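Local structure of Mgp-operon protein 3 (Mycoplasma pneumoniae, 6RJ1) at residues Ala616-Val621 and Gly674-Phe679; Leu61-Phe66 and Ile369-Glu374. The protein is a membrane-anchored adhesin of a human pathogen and probably takes part, together with P1, in attachment of the bacterium to host cells. All blocks are in the same frame, centred on the assembly; numbering follows the deposited sequence.

Overall arrangement
Both contacts lie within a single chain but on opposite sides of its centre, their own centres 46 Å apart and their nearest atoms about 32 Å apart. They follow one another in series: interaction 2 joins segment 61-66, which runs into strand 64-66, to the loop between helix 360-365 and helix 446-454, a closure over some 300 residues. Interaction 1 comes later and is far more local, joining the loop after strand 614-616 to the loop after helix 666-673, within the MgpC adhesin family region. Neither lies in the eight-stranded sheet 40-48 to 457-461. Interaction 1 pairs two loops, interaction 2 a loop with the approach to a short strand; they are separate packing sites with no shared helix, strand or sheet.

Interaction 1 (Ala616-Val621 and Gly674-Phe679); sequences AYVTPV and GLNFNF
Two loops meet here in a contact of methyl groups with an amide and an aromatic ring: Val618 packs against Asn676 and Ala616 against Phe679. One loop leaves strand 614-616, where Ala616 is backbone-bonded to Phe609 of strand 609-611; the other starts at Gly674, whose positive phi (63°) turns the chain out of helix 666-673. This is plain loop-to-loop packing within the MgpC adhesin region. The CA atoms of Val618 and Asn676 stay 7.1 Å apart, which leaves the contact to side chains.

The CG2 methyl of Val618 lies over the face of the Asn676 amide, toward its oxygen end and 3.3 Å from OD1, the two side chains crossing obliquely. Asn676 CG stands beside its own backbone N, anti to the carbonyl carbon (chi1 -61°), and this places the amide next to the valine. Tyr617 adds its CB, 4.1 Å from the same OD1, while its ring leads off to Phe670 and Val667 of the helix. At Phe679, three residues on from Asn676, the ring edge receives Ala616 CB near the ring plane, 3.9 Å from CE2. A small methyl suits this buried site, whereas the larger ring of Phe679 sits at the exposed border.

Asn676 ND2 turns to Asp671 in a weak hydrogen bond, giving the amide a polar partner on the helix. Between the two loops the amide offers its flat face rather than a hydrogen bond, and cohesion should come chiefly from van der Waals packing.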
ATOM      1  N   ALA A 616      -4.556 -28.820   9.056  1.00 86.78           N
ATOM      2  CA  ALA A 616      -4.914 -27.413   9.235  1.00 83.65           C
ATOM      3  C   ALA A 616      -3.602 -26.654   9.400  1.00 83.90           C
ATOM      4  O   ALA A 616      -2.626 -27.206   9.934  1.00 83.30           O
ATOM      5  CB  ALA A 616      -5.787 -27.227  10.467  1.00 83.92           C
ATOM      6  N   TYR A 617      -3.556 -25.409   8.911  1.00 77.17           N
ATOM      7  CA  TYR A 617      -2.341 -24.605   9.019  1.00 75.36           C
ATOM      8  C   TYR A 617      -2.385 -23.627  10.213  1.00 74.04           C
ATOM      9  O   TYR A 617      -1.473 -22.829  10.385  1.00 72.43           O
ATOM     10  CB  TYR A 617      -2.020 -23.914   7.684  1.00 76.82           C
ATOM     11  CG  TYR A 617      -1.411 -24.859   6.669  1.00 79.11           C
ATOM     12  CD1 TYR A 617      -0.055 -25.171   6.702  1.00 81.34           C
ATOM     13  CD2 TYR A 617      -2.190 -25.444   5.676  1.00 80.05           C
ATOM     14  CE1 TYR A 617       0.513 -26.035   5.768  1.00 82.46           C
ATOM     15  CE2 TYR A 617      -1.635 -26.315   4.737  1.00 81.08           C
ATOM     16  CZ  TYR A 617      -0.281 -26.606   4.786  1.00 89.32           C
ATOM     17  OH  TYR A 617       0.278 -27.468   3.870  1.00 90.54           O
ATOM     18  N   VAL A 618      -3.419 -23.750  11.063  1.00 68.99           N
ATOM     19  CA  VAL A 618      -3.641 -22.927  12.258  1.00 68.47           C
ATOM     20  C   VAL A 618      -3.612 -23.788  13.518  1.00 73.51           C
ATOM     21  O   VAL A 618      -3.917 -24.983  13.462  1.00 73.55           O
ATOM     22  CB  VAL A 618      -4.948 -22.094  12.218  1.00 71.78           C
ATOM     23  CG1 VAL A 618      -4.732 -20.722  12.829  1.00 71.57           C
ATOM     24  CG2 VAL A 618      -5.522 -21.973  10.814  1.00 71.56           C
ATOM     25  N   THR A 619      -3.293 -23.163  14.662  1.00 70.24           N
ATOM     26  CA  THR A 619      -3.219 -23.822  15.962  1.00 70.21           C
ATOM     27  C   THR A 619      -4.587 -24.297  16.462  1.00 74.64           C
ATOM     28  O   THR A 619      -5.562 -23.547  16.379  1.00 74.67           O
ATOM     29  CB  THR A 619      -2.485 -22.943  16.989  1.00 78.73           C
ATOM     30  OG1 THR A 619      -2.404 -23.646  18.226  1.00 76.37           O
ATOM     31  CG2 THR A 619      -3.147 -21.577  17.207  1.00 78.34           C
ATOM     32  N   PRO A 620      -4.679 -25.530  17.000  1.00 71.67           N
ATOM     33  CA  PRO A 620      -5.970 -25.999  17.533  1.00 71.32           C
ATOM     34  C   PRO A 620      -6.254 -25.472  18.944  1.00 76.28           C
ATOM     35  O   PRO A 620      -7.382 -25.586  19.409  1.00 76.53           O
ATOM     36  CB  PRO A 620      -5.855 -27.526  17.479  1.00 72.94           C
ATOM     37  CG  PRO A 620      -4.410 -27.824  17.072  1.00 77.87           C
ATOM     38  CD  PRO A 620      -3.633 -26.557  17.174  1.00 73.53           C
ATOM     39  N   VAL A 621      -5.236 -24.903  19.625  1.00 73.81           N
ATOM     40  CA  VAL A 621      -5.355 -24.296  20.960  1.00 73.68           C
ATOM     41  C   VAL A 621      -4.733 -22.887  20.981  1.00 77.24           C
ATOM     42  O   VAL A 621      -3.648 -22.671  20.437  1.00 76.24           O
ATOM     43  CB  VAL A 621      -4.873 -25.173  22.145  1.00 77.30           C
ATOM     44  CG1 VAL A 621      -5.834 -26.331  22.408  1.00 77.38           C
ATOM     45  CG2 VAL A 621      -3.459 -25.675  21.937  1.00 76.65           C
ATOM     46  N   GLY A 674      -6.803 -16.252   2.330  1.00 58.54           N
ATOM     47  CA  GLY A 674      -7.934 -16.324   3.253  1.00 58.62           C
ATOM     48  C   GLY A 674      -8.599 -17.679   3.284  1.00 63.64           C
ATOM     49  O   GLY A 674      -9.824 -17.770   3.163  1.00 63.96           O
ATOM     50  N   LEU A 675      -7.783 -18.736   3.436  1.00 59.73           N
ATOM     51  CA  LEU A 675      -8.230 -20.117   3.403  1.00 60.06           C
ATOM     52  C   LEU A 675      -8.304 -20.797   4.783  1.00 66.26           C
ATOM     53  O   LEU A 675      -8.619 -21.985   4.871  1.00 66.61           O
ATOM     54  CB  LEU A 675      -7.337 -20.906   2.431  1.00 60.09           C
ATOM     55  CG  LEU A 675      -7.481 -20.555   0.953  1.00 64.06           C
ATOM     56  CD1 LEU A 675      -6.249 -20.958   0.186  1.00 64.13           C
ATOM     57  CD2 LEU A 675      -8.702 -21.219   0.351  1.00 65.98           C
ATOM     58  N   ASN A 676      -8.050 -20.044   5.854  1.00 63.72           N
ATOM     59  CA  ASN A 676      -8.119 -20.567   7.212  1.00 63.40           C
ATOM     60  C   ASN A 676      -9.535 -20.375   7.751  1.00 69.03           C
ATOM     61  O   ASN A 676     -10.016 -19.247   7.867  1.00 67.79           O
ATOM     62  CB  ASN A 676      -7.063 -19.912   8.113  1.00 60.59           C
ATOM     63  CG  ASN A 676      -5.642 -20.138   7.657  1.00 70.13           C
ATOM     64  OD1 ASN A 676      -5.167 -21.274   7.567  1.00 69.60           O
ATOM     65  ND2 ASN A 676      -4.927 -19.062   7.364  1.00 54.54           N
ATOM     66  N   PHE A 677     -10.216 -21.494   8.017  1.00 68.07           N
ATOM     67  CA  PHE A 677     -11.583 -21.528   8.527  1.00 68.91           C
ATOM     68  C   PHE A 677     -11.637 -22.470   9.700  1.00 78.50           C
ATOM     69  O   PHE A 677     -10.897 -23.454   9.724  1.00 78.77           O
ATOM     70  CB  PHE A 677     -12.558 -22.010   7.435  1.00 69.88           C
ATOM     71  CG  PHE A 677     -12.772 -21.040   6.296  1.00 70.09           C
ATOM     72  CD1 PHE A 677     -11.898 -21.008   5.213  1.00 72.15           C
ATOM     73  CD2 PHE A 677     -13.862 -20.179   6.291  1.00 71.43           C
ATOM     74  CE1 PHE A 677     -12.090 -20.103   4.162  1.00 72.96           C
ATOM     75  CE2 PHE A 677     -14.057 -19.276   5.238  1.00 74.26           C
ATOM     76  CZ  PHE A 677     -13.164 -19.240   4.180  1.00 72.03           C
ATOM     77  N   ASN A 678     -12.508 -22.176  10.676  1.00 78.76           N
ATOM     78  CA  ASN A 678     -12.687 -23.033  11.844  1.00 80.06           C
ATOM     79  C   ASN A 678     -13.481 -24.289  11.471  1.00 88.51           C
ATOM     80  O   ASN A 678     -14.183 -24.293  10.454  1.00 88.91           O
ATOM     81  CB  ASN A 678     -13.337 -22.264  13.013  1.00 80.40           C
ATOM     82  CG  ASN A 678     -14.699 -21.646  12.769  1.00 94.61           C
ATOM     83  OD1 ASN A 678     -15.502 -22.095  11.945  1.00 88.43           O
ATOM     84  ND2 ASN A 678     -15.003 -20.598  13.518  1.00 86.01           N
ATOM     85  N   PHE A 679     -13.369 -25.351  12.283  1.00 88.33           N
ATOM     86  CA  PHE A 679     -14.089 -26.599  12.036  1.00 89.31           C
ATOM     87  C   PHE A 679     -15.427 -26.615  12.793  1.00 95.49           C
ATOM     88  O   PHE A 679     -15.720 -27.539  13.564  1.00 95.44           O
ATOM     89  CB  PHE A 679     -13.198 -27.824  12.314  1.00 91.26           C
ATOM     90  CG  PHE A 679     -12.000 -27.915  11.399  1.00 93.19           C
ATOM     91  CD1 PHE A 679     -12.124 -28.418  10.108  1.00 96.98           C
ATOM     92  CD2 PHE A 679     -10.751 -27.479  11.818  1.00 95.58           C
ATOM     93  CE1 PHE A 679     -11.015 -28.485   9.256  1.00 98.18           C
ATOM     94  CE2 PHE A 679      -9.643 -27.550  10.969  1.00 98.68           C
ATOM     95  CZ  PHE A 679      -9.782 -28.051   9.692  1.00 96.94           C
TER

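Interaction 2 (Leu61-Phe66 and Ile369-Glu374)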
ATOM      1  N   LEU A  61      14.621  14.099 -11.838  1.00 69.46           N
ATOM      2  CA  LEU A  61      15.962  14.575 -11.551  1.00 69.03           C
ATOM      3  C   LEU A  61      16.192  14.779 -10.062  1.00 73.27           C
ATOM      4  O   LEU A  61      17.299  15.153  -9.678  1.00 74.25           O
ATOM      5  CB  LEU A  61      16.282  15.856 -12.338  1.00 69.01           C
ATOM      6  CG  LEU A  61      16.536  15.689 -13.834  1.00 73.42           C
ATOM      7  CD1 LEU A  61      16.536  17.030 -14.518  1.00 73.53           C
ATOM      8  CD2 LEU A  61      17.840  14.962 -14.111  1.00 75.97           C
ATOM      9  N   VAL A  62      15.164  14.529  -9.221  1.00 68.66           N
ATOM     10  CA  VAL A  62      15.278  14.666  -7.769  1.00 67.84           C
ATOM     11  C   VAL A  62      16.273  13.621  -7.228  1.00 71.67           C
ATOM     12  O   VAL A  62      16.233  12.468  -7.654  1.00 72.00           O
ATOM     13  CB  VAL A  62      13.896  14.647  -7.048  1.00 71.36           C
ATOM     14  CG1 VAL A  62      13.262  13.253  -7.021  1.00 70.93           C
ATOM     15  CG2 VAL A  62      13.996  15.229  -5.644  1.00 71.07           C
ATOM     16  N   ARG A  63      17.208  14.043  -6.362  1.00 66.89           N
ATOM     17  CA  ARG A  63      18.191  13.147  -5.758  1.00 65.85           C
ATOM     18  C   ARG A  63      18.233  13.351  -4.249  1.00 68.54           C
ATOM     19  O   ARG A  63      18.336  14.485  -3.787  1.00 67.36           O
ATOM     20  CB  ARG A  63      19.584  13.287  -6.412  1.00 63.27           C
ATOM     21  CG  ARG A  63      19.669  12.731  -7.842  1.00 62.72           C
ATOM     22  CD  ARG A  63      19.329  11.248  -7.951  1.00 63.42           C
ATOM     23  NE  ARG A  63      19.457  10.742  -9.319  1.00 69.84           N
ATOM     24  CZ  ARG A  63      18.523  10.857 -10.265  1.00 82.89           C
ATOM     25  NH1 ARG A  63      17.375  11.472 -10.004  1.00 66.13           N
ATOM     26  NH2 ARG A  63      18.733  10.360 -11.478  1.00 67.78           N
ATOM     27  N   VAL A  64      18.085  12.255  -3.482  1.00 64.18           N
ATOM     28  CA  VAL A  64      18.074  12.323  -2.019  1.00 63.48           C
ATOM     29  C   VAL A  64      19.258  11.549  -1.428  1.00 69.76           C
ATOM     30  O   VAL A  64      19.638  10.501  -1.952  1.00 69.78           O
ATOM     31  CB  VAL A  64      16.697  11.911  -1.406  1.00 65.71           C
ATOM     32  CG1 VAL A  64      16.683  12.055   0.111  1.00 65.12           C
ATOM     33  CG2 VAL A  64      15.553  12.720  -2.013  1.00 65.05           C
ATOM     34  N   LYS A  65      19.866  12.102  -0.359  1.00 67.50           N
ATOM     35  CA  LYS A  65      20.951  11.456   0.367  1.00 67.48           C
ATOM     36  C   LYS A  65      20.623  11.335   1.860  1.00 71.92           C
ATOM     37  O   LYS A  65      19.946  12.195   2.431  1.00 70.95           O
ATOM     38  CB  LYS A  65      22.323  12.124   0.111  1.00 70.10           C
ATOM     39  CG  LYS A  65      22.558  13.486   0.773  1.00 88.11           C
ATOM     40  CD  LYS A  65      24.001  13.962   0.655  1.00 96.47           C
ATOM     41  CE  LYS A  65      24.245  15.346   1.235  1.00109.52           C
ATOM     42  NZ  LYS A  65      23.527  16.423   0.487  1.00114.89           N
ATOM     43  N   PHE A  66      21.081  10.245   2.465  1.00 69.45           N
ATOM     44  CA  PHE A  66      20.949   9.988   3.893  1.00 69.31           C
ATOM     45  C   PHE A  66      22.361   9.940   4.481  1.00 77.13           C
ATOM     46  O   PHE A  66      23.210   9.186   3.997  1.00 75.33           O
ATOM     47  CB  PHE A  66      20.159   8.691   4.162  1.00 69.67           C
ATOM     48  CG  PHE A  66      20.159   8.212   5.597  1.00 69.41           C
ATOM     49  CD1 PHE A  66      19.508   8.933   6.590  1.00 70.71           C
ATOM     50  CD2 PHE A  66      20.786   7.024   5.949  1.00 70.48           C
ATOM     51  CE1 PHE A  66      19.499   8.483   7.913  1.00 71.01           C
ATOM     52  CE2 PHE A  66      20.776   6.574   7.276  1.00 72.48           C
ATOM     53  CZ  PHE A  66      20.134   7.308   8.247  1.00 70.04           C
ATOM     54  N   ILE A 369      12.293   6.079 -10.524  1.00 61.95           N
ATOM     55  CA  ILE A 369      13.224   6.773 -11.423  1.00 61.87           C
ATOM     56  C   ILE A 369      14.140   5.735 -12.086  1.00 68.03           C
ATOM     57  O   ILE A 369      14.997   5.147 -11.419  1.00 67.59           O
ATOM     58  CB  ILE A 369      14.030   7.916 -10.720  1.00 64.22           C
ATOM     59  CG1 ILE A 369      13.099   8.965 -10.057  1.00 63.26           C
ATOM     60  CG2 ILE A 369      15.046   8.568 -11.689  1.00 64.78           C
ATOM     61  CD1 ILE A 369      13.772   9.807  -8.964  1.00 64.54           C
ATOM     62  N   VAL A 370      13.912   5.481 -13.380  1.00 66.33           N
ATOM     63  CA  VAL A 370      14.723   4.562 -14.177  1.00 67.44           C
ATOM     64  C   VAL A 370      15.474   5.408 -15.219  1.00 75.62           C
ATOM     65  O   VAL A 370      14.909   5.730 -16.271  1.00 75.80           O
ATOM     66  CB  VAL A 370      13.923   3.378 -14.797  1.00 71.04           C
ATOM     67  CG1 VAL A 370      14.841   2.431 -15.565  1.00 70.23           C
ATOM     68  CG2 VAL A 370      13.153   2.610 -13.726  1.00 71.07           C
ATOM     69  N   PRO A 371      16.720   5.842 -14.914  1.00 75.18           N
ATOM     70  CA  PRO A 371      17.467   6.673 -15.884  1.00 75.81           C
ATOM     71  C   PRO A 371      17.660   5.994 -17.242  1.00 81.91           C
ATOM     72  O   PRO A 371      17.983   4.811 -17.306  1.00 80.49           O
ATOM     73  CB  PRO A 371      18.794   6.963 -15.169  1.00 77.25           C
ATOM     74  CG  PRO A 371      18.510   6.716 -13.715  1.00 81.69           C
ATOM     75  CD  PRO A 371      17.520   5.590 -13.700  1.00 77.17           C
ATOM     76  N   GLY A 372      17.414   6.756 -18.306  1.00 81.81           N
ATOM     77  CA  GLY A 372      17.497   6.291 -19.688  1.00 82.92           C
ATOM     78  C   GLY A 372      16.142   5.899 -20.241  1.00 89.84           C
ATOM     79  O   GLY A 372      16.017   5.601 -21.434  1.00 90.05           O
ATOM     80  N   LEU A 373      15.119   5.898 -19.361  1.00 87.67           N
ATOM     81  CA  LEU A 373      13.724   5.570 -19.655  1.00 88.12           C
ATOM     82  C   LEU A 373      12.785   6.760 -19.377  1.00 95.38           C
ATOM     83  O   LEU A 373      11.569   6.620 -19.529  1.00 95.03           O
ATOM     84  CB  LEU A 373      13.295   4.352 -18.818  1.00 87.81           C
ATOM     85  CG  LEU A 373      13.239   3.012 -19.530  1.00 91.59           C
ATOM     86  CD1 LEU A 373      14.635   2.464 -19.801  1.00 91.87           C
ATOM     87  CD2 LEU A 373      12.458   2.023 -18.717  1.00 92.06           C
ATOM     88  N   GLU A 374      13.344   7.925 -18.985  1.00 94.51           N
ATOM     89  CA  GLU A 374      12.569   9.140 -18.703  1.00 95.77           C
ATOM     90  C   GLU A 374      12.138   9.857 -19.995  1.00101.87           C
ATOM     91  O   GLU A 374      12.884   9.853 -20.980  1.00101.27           O
ATOM     92  CB  GLU A 374      13.342  10.106 -17.796  1.00 97.34           C
ATOM     93  CG  GLU A 374      13.923   9.480 -16.539  1.00109.55           C
ATOM     94  CD  GLU A 374      15.434   9.589 -16.435  1.00133.86           C
ATOM     95  OE1 GLU A 374      16.126   9.318 -17.444  1.00125.71           O
ATOM     96  OE2 GLU A 374      15.925   9.955 -15.342  1.00130.79           O
TER
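Arg63 NH1 is gripped by two backbone carbonyls, hydrogen-bonding to Val62 O at 2.8 Å, with an N-H...O angle of 158°, and also to Ala60 O. Val62 O lies nearly in the guanidinium plane, although NH1 stands above the plane of the carbonyl. A bend at chi2 (-59°) brings the guanidinium back to its own backbone.

Ile369 lies against both Val62 and the folded arginine. Its CD1 reaches Val62 CG1 at 4.0 Å, the two side chains crossing at about a right angle, and also touches Val62 O and Arg63 NH1. Its CG2 meets the guanidinium obliquely, 4.1 Å from both Arg63 NH1 and NH2. The branched, apolar isoleucine can thus touch both neighbours at once. Pro371 CG adds a looser contact, 4.3 Å from Arg63 NH2. Glu374 OE2 remains 4.8 Å from Arg63 NH2, so any attraction would act at a distance.

Gly372 N donates a hydrogen bond to Glu374 OE1 (3.0 Å), meeting it from above the carboxylate plane. Leu373 N hydrogen-bonds to Val370 O, closing a type II beta turn with Pro371 and Gly372 at its two central positions, where proline and glycine suit the required backbone angles. The arrangement is that of a Pro-Gly type II turn packed against the approach to strand 64-66.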